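Local structure of endoglucanase FnCel5A (Fervidobacterium nodosum, 3NCO) at residues A[200-205]-A[256-261]; A[240-245]-A[286-291]. The protein probably hydrolyses internal beta-1,4-glucosidic bonds of cellulose and related glucans. All coordinates share one frame; numbering follows the deposited sequence.

Contact 1: residues A[200-205]-A[256-261]; sequences VSFHYY and IFLGEF
E260 sets its CG over the centre of the H203 imidazole, with E260 CG 3.7 Å from the H203 ring centroid, and its carboxylate continues the stack at 23° to the ring. At the far end, Y205 OH donates to E260 OE1 over 2.7 Å, arriving on the anti side of the carboxylate, while R59 forms a salt bridge with E260 OE2. With an alanine here, the H203 ring would probably lose the group stacked on that face, and the Y205 hydroxyl and R59 their carboxylate partner.

These residues lie toward the C-terminal ends of the sixth and seventh strands of the (beta/alpha)8 barrel, which run parallel. The family 5 nucleophile is a glutamate at the end of the seventh strand, so the place of E260 is consistent with that role. Further down, F257 O accepts twice: from F202 N at 3.2 Å and from S201 OG at 2.9 Å. With OG anti to the S201 backbone N (chi1 178°), that hydroxyl sits 40° above the carbonyl plane.

Turned toward the helices instead, L258 CD1 lies over one face of the F202 ring, 3.9 Å from F202 CZ, and also meets Y204 CB at 3.6 Å. I256 CG2 takes the edge of the same ring, 3.7 Å from F202 CE2. In the second shell, E144 bonds H203 ND1.

Contact 2: residues A[240-245]-A[286-291]; sequences NHFKYV and FGFSLA
F242 and F288 each carry CG anti to their own carbonyl carbon (chi1 -80° and -59°), and this turns the two rings toward each other between helix and turn, where F242 CD2 comes to 3.6 Å from F288 CE2. F286 makes the same choice of first torsion, which carries its ring out against the helix backbone. The setting is the outer layer of the (beta/alpha)8 barrel: helix 232-252 packs against the turn that leads from helix 269-285 into the last barrel strand, 289-292. A Schellman motif ends helix 269-285, with G287 at positive phi as its C-prime residue and F288 N bonded back to A283 O, so the two phenylalanines leave a tight bend on either side of that glycine.

The F242 and F288 rings are near parallel, at 29°, but slid so far apart that they barely overlap; F242 CD2 touches F288 CE2 and F288 CD2, and no full stack forms. V245, one turn further along the helix, adds its CG1 at 4.0 Å from F288 CZ.

F286 works differently. It presents a face to the main chain of the helix, with K243 CA 4.2 Å from the F286 ring centroid in a CH-pi contact. On that same side of the ring two beta carbons touch its outer atoms: F242 CB is 3.8 Å from F286 CD2, and K243 CB is equally far from F286 CZ.

Behind F242, V279, I282 and A283 of helix 269-285 pack on its side chain, while F202 and Y204 meet its ring edge-to-face; I256 touches both V245 and F288. Within the turn itself, F286 CB rests over one face of the F288 ring, 3.7 Å above its plane.

In the fold
Contact 1 lies in the barrel wall, about 7 Å from the chain centre to its own centre, and is almost wholly buried; contact 2, at about 14 Å, belongs to the helical layer and reaches the surface at K243. Contact 1 combines main-chain bonds and a polar, barrel-interior side with an apolar side turned to the helices, whereas contact 2 is carried by phenylalanine rings and hydrocarbon. They join directly: Y204 OH probably bonds H241 ND1 at 2.6 Å, and L258 N probably bonds S289 O at 2.8 Å, since strands 256-261 and 289-292 are neighbours in the sheet. Helix 232-252 leads straight into strand 256-261, so both contacts draw on the same crossover.

Contact 1: residues A[200-205]-A[256-261]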
ATOM      1  N   VAL A 200       9.077   3.921   5.297  1.00 15.21           N
ATOM      2  CA  VAL A 200       7.856   4.680   5.637  1.00 14.42           C
ATOM      3  C   VAL A 200       7.062   4.800   4.352  1.00 13.61           C
ATOM      4  O   VAL A 200       7.639   4.940   3.258  1.00 15.60           O
ATOM      5  CB  VAL A 200       8.260   6.104   6.198  1.00 16.09           C
ATOM      6  CG1 VAL A 200       7.084   7.055   6.210  1.00 16.54           C
ATOM      7  CG2 VAL A 200       8.883   5.954   7.603  1.00 17.08           C
ATOM      8  N   SER A 201       5.735   4.718   4.468  1.00 14.48           N
ATOM      9  CA  SER A 201       4.899   4.842   3.272  1.00 13.99           C
ATOM     10  C   SER A 201       3.807   5.901   3.385  1.00 15.19           C
ATOM     11  O   SER A 201       3.156   5.991   4.410  1.00 16.44           O
ATOM     12  CB  SER A 201       4.269   3.480   2.990  1.00 16.32           C
ATOM     13  OG  SER A 201       3.426   3.563   1.871  1.00 13.86           O
ATOM     14  N   PHE A 202       3.590   6.652   2.293  1.00 14.82           N
ATOM     15  CA  PHE A 202       2.413   7.572   2.229  1.00 14.93           C
ATOM     16  C   PHE A 202       1.627   7.229   0.989  1.00 14.99           C
ATOM     17  O   PHE A 202       2.125   6.453   0.173  1.00 14.59           O
ATOM     18  CB  PHE A 202       2.791   9.071   2.250  1.00 14.50           C
ATOM     19  CG  PHE A 202       3.391   9.598   0.944  1.00 15.49           C
ATOM     20  CD1 PHE A 202       2.703  10.527   0.170  1.00 14.18           C
ATOM     21  CD2 PHE A 202       4.684   9.194   0.533  1.00 14.38           C
ATOM     22  CE1 PHE A 202       3.296  11.044  -1.037  1.00 16.70           C
ATOM     23  CE2 PHE A 202       5.254   9.682  -0.652  1.00 16.39           C
ATOM     24  CZ  PHE A 202       4.562  10.593  -1.418  1.00 16.60           C
ATOM     25  N   HIS A 203       0.391   7.687   0.935  1.00 14.01           N
ATOM     26  CA  HIS A 203      -0.452   7.491  -0.225  1.00 14.23           C
ATOM     27  C   HIS A 203      -0.769   8.829  -0.837  1.00 15.97           C
ATOM     28  O   HIS A 203      -0.863   9.826  -0.114  1.00 18.35           O
ATOM     29  CB  HIS A 203      -1.741   6.838   0.194  1.00 15.12           C
ATOM     30  CG  HIS A 203      -1.533   5.472   0.759  1.00 14.37           C
ATOM     31  ND1 HIS A 203      -2.556   4.741   1.300  1.00 16.37           N
ATOM     32  CD2 HIS A 203      -0.419   4.715   0.841  1.00 14.86           C
ATOM     33  CE1 HIS A 203      -2.083   3.566   1.692  1.00 14.54           C
ATOM     34  NE2 HIS A 203      -0.783   3.529   1.425  1.00 12.97           N
ATOM     35  N   TYR A 204      -0.911   8.863  -2.158  1.00 16.13           N
ATOM     36  CA  TYR A 204      -1.074  10.126  -2.846  1.00 15.53           C
ATOM     37  C   TYR A 204      -2.270  10.117  -3.777  1.00 16.08           C
ATOM     38  O   TYR A 204      -2.296   9.369  -4.759  1.00 17.20           O
ATOM     39  CB  TYR A 204       0.174  10.555  -3.636  1.00 15.62           C
ATOM     40  CG  TYR A 204       0.135  12.044  -3.962  1.00 14.89           C
ATOM     41  CD1 TYR A 204       0.321  13.001  -2.963  1.00 16.15           C
ATOM     42  CD2 TYR A 204      -0.084  12.483  -5.280  1.00 16.36           C
ATOM     43  CE1 TYR A 204       0.256  14.371  -3.292  1.00 13.35           C
ATOM     44  CE2 TYR A 204      -0.143  13.813  -5.616  1.00 18.86           C
ATOM     45  CZ  TYR A 204       0.034  14.749  -4.620  1.00 18.96           C
ATOM     46  OH  TYR A 204       0.015  16.071  -4.928  1.00 18.74           O
ATOM     47  N   TYR A 205      -3.227  10.993  -3.462  1.00 16.57           N
ATOM     48  CA  TYR A 205      -4.442  11.159  -4.260  1.00 16.13           C
ATOM     49  C   TYR A 205      -4.847  12.634  -4.455  1.00 16.71           C
ATOM     50  O   TYR A 205      -6.011  12.931  -4.753  1.00 18.06           O
ATOM     51  CB  TYR A 205      -5.577  10.454  -3.535  1.00 16.21           C
ATOM     52  CG  TYR A 205      -5.436   8.947  -3.552  1.00 14.89           C
ATOM     53  CD1 TYR A 205      -5.702   8.225  -4.703  1.00 15.57           C
ATOM     54  CD2 TYR A 205      -5.087   8.221  -2.367  1.00 14.41           C
ATOM     55  CE1 TYR A 205      -5.633   6.853  -4.728  1.00 16.89           C
ATOM     56  CE2 TYR A 205      -5.026   6.828  -2.390  1.00 18.23           C
ATOM     57  CZ  TYR A 205      -5.297   6.142  -3.563  1.00 16.68           C
ATOM     58  OH  TYR A 205      -5.272   4.773  -3.608  1.00 17.68           O
ATOM     59  N   ILE A 256      11.349   5.916   1.487  1.00 15.78           N
ATOM     60  CA  ILE A 256       9.933   6.188   1.306  1.00 15.32           C
ATOM     61  C   ILE A 256       9.367   5.336   0.154  1.00 15.35           C
ATOM     62  O   ILE A 256       9.906   5.352  -0.964  1.00 16.44           O
ATOM     63  CB  ILE A 256       9.729   7.681   0.907  1.00 14.55           C
ATOM     64  CG1 ILE A 256      10.130   8.584   2.063  1.00 15.88           C
ATOM     65  CG2 ILE A 256       8.304   7.954   0.426  1.00 14.27           C
ATOM     66  CD1 ILE A 256       9.099   8.587   3.234  1.00 15.83           C
ATOM     67  N   PHE A 257       8.210   4.694   0.419  1.00 14.28           N
ATOM     68  CA  PHE A 257       7.400   3.976  -0.592  1.00 14.44           C
ATOM     69  C   PHE A 257       6.082   4.708  -0.750  1.00 15.46           C
ATOM     70  O   PHE A 257       5.332   4.944   0.211  1.00 16.09           O
ATOM     71  CB  PHE A 257       7.198   2.552  -0.029  1.00 14.70           C
ATOM     72  CG  PHE A 257       6.139   1.732  -0.681  1.00 13.37           C
ATOM     73  CD1 PHE A 257       6.025   1.532  -2.068  1.00 14.08           C
ATOM     74  CD2 PHE A 257       5.299   1.014   0.180  1.00 16.17           C
ATOM     75  CE1 PHE A 257       5.062   0.626  -2.538  1.00 16.15           C
ATOM     76  CE2 PHE A 257       4.339   0.167  -0.284  1.00 18.53           C
ATOM     77  CZ  PHE A 257       4.238  -0.078  -1.611  1.00 16.26           C
ATOM     78  N   LEU A 258       5.800   5.121  -1.982  1.00 13.93           N
ATOM     79  CA  LEU A 258       4.495   5.683  -2.275  1.00 14.82           C
ATOM     80  C   LEU A 258       3.567   4.475  -2.533  1.00 15.80           C
ATOM     81  O   LEU A 258       3.561   3.925  -3.660  1.00 15.43           O
ATOM     82  CB  LEU A 258       4.639   6.540  -3.570  1.00 13.46           C
ATOM     83  CG  LEU A 258       3.336   7.001  -4.260  1.00 16.23           C
ATOM     84  CD1 LEU A 258       2.525   7.802  -3.255  1.00 15.82           C
ATOM     85  CD2 LEU A 258       3.575   7.846  -5.546  1.00 17.25           C
ATOM     86  N   GLY A 259       2.836   4.049  -1.480  1.00 16.29           N
ATOM     87  CA  GLY A 259       2.175   2.745  -1.519  1.00 16.05           C
ATOM     88  C   GLY A 259       0.904   2.686  -2.297  1.00 16.68           C
ATOM     89  O   GLY A 259       0.480   1.608  -2.707  1.00 16.04           O
ATOM     90  N   GLU A 260       0.252   3.847  -2.460  1.00 16.23           N
ATOM     91  CA  GLU A 260      -0.880   3.881  -3.365  1.00 15.57           C
ATOM     92  C   GLU A 260      -0.857   5.195  -4.066  1.00 14.94           C
ATOM     93  O   GLU A 260      -0.550   6.233  -3.488  1.00 14.81           O
ATOM     94  CB  GLU A 260      -2.218   3.784  -2.642  1.00 15.87           C
ATOM     95  CG  GLU A 260      -2.400   2.547  -1.849  1.00 15.70           C
ATOM     96  CD  GLU A 260      -3.738   2.506  -1.139  1.00 15.16           C
ATOM     97  OE1 GLU A 260      -4.631   3.363  -1.406  1.00 17.98           O
ATOM     98  OE2 GLU A 260      -3.910   1.662  -0.159  1.00 13.45           O
ATOM     99  N   PHE A 261      -1.232   5.155  -5.331  1.00 15.78           N
ATOM    100  CA  PHE A 261      -1.551   6.358  -6.098  1.00 15.66           C
ATOM    101  C   PHE A 261      -2.429   6.013  -7.290  1.00 16.31           C
ATOM    102  O   PHE A 261      -2.216   4.987  -7.932  1.00 14.71           O
ATOM    103  CB  PHE A 261      -0.286   7.165  -6.532  1.00 16.49           C
ATOM    104  CG  PHE A 261       0.478   6.587  -7.714  1.00 14.72           C
ATOM    105  CD1 PHE A 261       1.305   5.497  -7.549  1.00 14.50           C
ATOM    106  CD2 PHE A 261       0.422   7.225  -8.961  1.00 15.83           C
ATOM    107  CE1 PHE A 261       2.059   4.970  -8.647  1.00 12.47           C
ATOM    108  CE2 PHE A 261       1.123   6.749 -10.021  1.00 19.44           C
ATOM    109  CZ  PHE A 261       1.948   5.633  -9.903  1.00 15.56           C
TER

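Contact 2: residues A[240-245]-A[286-291]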
ATOM      1  N   ASN A 240       5.855  20.078  -4.848  1.00 20.34           N
ATOM      2  CA  ASN A 240       5.938  20.720  -3.538  1.00 19.99           C
ATOM      3  C   ASN A 240       5.567  19.671  -2.470  1.00 18.15           C
ATOM      4  O   ASN A 240       6.209  19.561  -1.423  1.00 19.01           O
ATOM      5  CB  ASN A 240       5.008  21.974  -3.511  1.00 21.29           C
ATOM      6  CG  ASN A 240       5.088  22.807  -2.204  1.00 26.79           C
ATOM      7  OD1 ASN A 240       6.130  23.412  -1.877  1.00 28.87           O
ATOM      8  ND2 ASN A 240       3.969  22.884  -1.489  1.00 28.41           N
ATOM      9  N   HIS A 241       4.482  18.928  -2.723  1.00 17.18           N
ATOM     10  CA  HIS A 241       4.058  17.877  -1.775  1.00 17.06           C
ATOM     11  C   HIS A 241       5.159  16.810  -1.556  1.00 17.83           C
ATOM     12  O   HIS A 241       5.433  16.395  -0.421  1.00 18.34           O
ATOM     13  CB  HIS A 241       2.806  17.216  -2.319  1.00 17.80           C
ATOM     14  CG  HIS A 241       1.616  18.130  -2.336  1.00 20.25           C
ATOM     15  ND1 HIS A 241       0.497  17.869  -3.093  1.00 21.94           N
ATOM     16  CD2 HIS A 241       1.371  19.295  -1.686  1.00 20.41           C
ATOM     17  CE1 HIS A 241      -0.408  18.808  -2.875  1.00 23.78           C
ATOM     18  NE2 HIS A 241       0.099  19.688  -2.026  1.00 24.77           N
ATOM     19  N   PHE A 242       5.705  16.296  -2.649  1.00 18.45           N
ATOM     20  CA  PHE A 242       6.674  15.180  -2.566  1.00 18.32           C
ATOM     21  C   PHE A 242       8.012  15.672  -2.003  1.00 19.07           C
ATOM     22  O   PHE A 242       8.676  14.932  -1.238  1.00 18.52           O
ATOM     23  CB  PHE A 242       6.902  14.554  -3.942  1.00 17.97           C
ATOM     24  CG  PHE A 242       5.826  13.600  -4.366  1.00 17.21           C
ATOM     25  CD1 PHE A 242       4.471  13.906  -4.206  1.00 16.66           C
ATOM     26  CD2 PHE A 242       6.169  12.354  -4.858  1.00 20.78           C
ATOM     27  CE1 PHE A 242       3.468  12.965  -4.582  1.00 17.95           C
ATOM     28  CE2 PHE A 242       5.193  11.424  -5.213  1.00 20.20           C
ATOM     29  CZ  PHE A 242       3.854  11.752  -5.109  1.00 16.90           C
ATOM     30  N   LYS A 243       8.382  16.907  -2.341  1.00 18.80           N
ATOM     31  CA  LYS A 243       9.579  17.532  -1.708  1.00 20.02           C
ATOM     32  C   LYS A 243       9.472  17.596  -0.173  1.00 19.36           C
ATOM     33  O   LYS A 243      10.434  17.356   0.581  1.00 18.51           O
ATOM     34  CB  LYS A 243       9.857  18.894  -2.323  1.00 20.22           C
ATOM     35  CG  LYS A 243      11.122  19.586  -1.758  1.00 21.83           C
ATOM     36  CD  LYS A 243      11.364  20.927  -2.463  1.00 24.67           C
ATOM     37  CE  LYS A 243      10.545  21.996  -1.788  1.00 29.92           C
ATOM     38  NZ  LYS A 243      11.411  23.161  -1.419  1.00 34.82           N
ATOM     39  N   TYR A 244       8.279  17.950   0.318  1.00 18.60           N
ATOM     40  CA  TYR A 244       8.065  17.960   1.737  1.00 19.08           C
ATOM     41  C   TYR A 244       8.343  16.582   2.331  1.00 18.44           C
ATOM     42  O   TYR A 244       9.002  16.476   3.374  1.00 19.32           O
ATOM     43  CB  TYR A 244       6.624  18.409   2.015  1.00 19.03           C
ATOM     44  CG  TYR A 244       6.229  18.495   3.458  1.00 18.86           C
ATOM     45  CD1 TYR A 244       6.673  19.547   4.247  1.00 19.91           C
ATOM     46  CD2 TYR A 244       5.325  17.577   4.010  1.00 17.93           C
ATOM     47  CE1 TYR A 244       6.287  19.663   5.561  1.00 23.98           C
ATOM     48  CE2 TYR A 244       4.943  17.685   5.400  1.00 21.83           C
ATOM     49  CZ  TYR A 244       5.448  18.756   6.125  1.00 22.79           C
ATOM     50  OH  TYR A 244       5.107  18.969   7.452  1.00 26.59           O
ATOM     51  N   VAL A 245       7.840  15.517   1.684  1.00 16.89           N
ATOM     52  CA  VAL A 245       8.090  14.149   2.223  1.00 15.70           C
ATOM     53  C   VAL A 245       9.578  13.781   2.125  1.00 14.49           C
ATOM     54  O   VAL A 245      10.128  13.180   3.070  1.00 16.98           O
ATOM     55  CB  VAL A 245       7.243  13.107   1.500  1.00 15.55           C
ATOM     56  CG1 VAL A 245       7.528  11.635   2.009  1.00 15.99           C
ATOM     57  CG2 VAL A 245       5.699  13.471   1.675  1.00 16.66           C
ATOM     58  N   PHE A 286      12.395  11.849  -6.585  1.00 20.37           N
ATOM     59  CA  PHE A 286      12.766  11.861  -5.182  1.00 19.35           C
ATOM     60  C   PHE A 286      13.233  10.520  -4.633  1.00 20.14           C
ATOM     61  O   PHE A 286      13.457  10.395  -3.420  1.00 20.58           O
ATOM     62  CB  PHE A 286      11.627  12.470  -4.325  1.00 19.51           C
ATOM     63  CG  PHE A 286      11.453  13.942  -4.568  1.00 20.36           C
ATOM     64  CD1 PHE A 286      12.414  14.842  -4.102  1.00 22.33           C
ATOM     65  CD2 PHE A 286      10.417  14.438  -5.343  1.00 19.93           C
ATOM     66  CE1 PHE A 286      12.295  16.193  -4.346  1.00 22.99           C
ATOM     67  CE2 PHE A 286      10.300  15.816  -5.584  1.00 21.27           C
ATOM     68  CZ  PHE A 286      11.257  16.670  -5.123  1.00 22.49           C
ATOM     69  N   GLY A 287      13.384   9.493  -5.485  1.00 18.86           N
ATOM     70  CA  GLY A 287      13.918   8.228  -4.985  1.00 18.97           C
ATOM     71  C   GLY A 287      12.905   7.407  -4.198  1.00 18.50           C
ATOM     72  O   GLY A 287      13.261   6.520  -3.400  1.00 19.66           O
ATOM     73  N   PHE A 288      11.622   7.687  -4.433  1.00 19.06           N
ATOM     74  CA  PHE A 288      10.549   6.912  -3.795  1.00 17.65           C
ATOM     75  C   PHE A 288      10.222   5.677  -4.637  1.00 17.83           C
ATOM     76  O   PHE A 288      10.069   5.764  -5.847  1.00 19.22           O
ATOM     77  CB  PHE A 288       9.250   7.720  -3.681  1.00 18.11           C
ATOM     78  CG  PHE A 288       9.373   9.006  -2.897  1.00 16.13           C
ATOM     79  CD1 PHE A 288      10.456   9.253  -2.063  1.00 18.60           C
ATOM     80  CD2 PHE A 288       8.340   9.971  -2.971  1.00 17.72           C
ATOM     81  CE1 PHE A 288      10.529  10.452  -1.370  1.00 17.80           C
ATOM     82  CE2 PHE A 288       8.379  11.181  -2.244  1.00 18.59           C
ATOM     83  CZ  PHE A 288       9.494  11.402  -1.422  1.00 18.35           C
ATOM     84  N   SER A 289      10.119   4.522  -4.001  1.00 17.46           N
ATOM     85  CA  SER A 289       9.499   3.401  -4.689  1.00 16.58           C
ATOM     86  C   SER A 289       7.998   3.661  -4.763  1.00 15.99           C
ATOM     87  O   SER A 289       7.506   4.618  -4.191  1.00 15.81           O
ATOM     88  CB  SER A 289       9.783   2.130  -3.975  1.00 18.24           C
ATOM     89  OG  SER A 289       9.173   2.204  -2.708  1.00 13.60           O
ATOM     90  N   LEU A 290       7.269   2.850  -5.531  1.00 15.74           N
ATOM     91  CA  LEU A 290       5.833   3.215  -5.722  1.00 16.23           C
ATOM     92  C   LEU A 290       5.016   2.008  -6.157  1.00 14.87           C
ATOM     93  O   LEU A 290       5.551   1.110  -6.836  1.00 18.32           O
ATOM     94  CB  LEU A 290       5.718   4.360  -6.740  1.00 16.34           C
ATOM     95  CG  LEU A 290       6.362   4.013  -8.082  1.00 18.43           C
ATOM     96  CD1 LEU A 290       5.308   3.513  -9.067  1.00 21.15           C
ATOM     97  CD2 LEU A 290       7.124   5.187  -8.682  1.00 25.01           C
ATOM     98  N   ALA A 291       3.729   2.026  -5.774  1.00 15.28           N
ATOM     99  CA  ALA A 291       2.727   0.985  -6.137  1.00 13.92           C
ATOM    100  C   ALA A 291       1.447   1.732  -6.622  1.00 14.15           C
ATOM    101  O   ALA A 291       0.860   2.561  -5.891  1.00 17.24           O
ATOM    102  CB  ALA A 291       2.395   0.097  -4.904  1.00 15.55           C
TER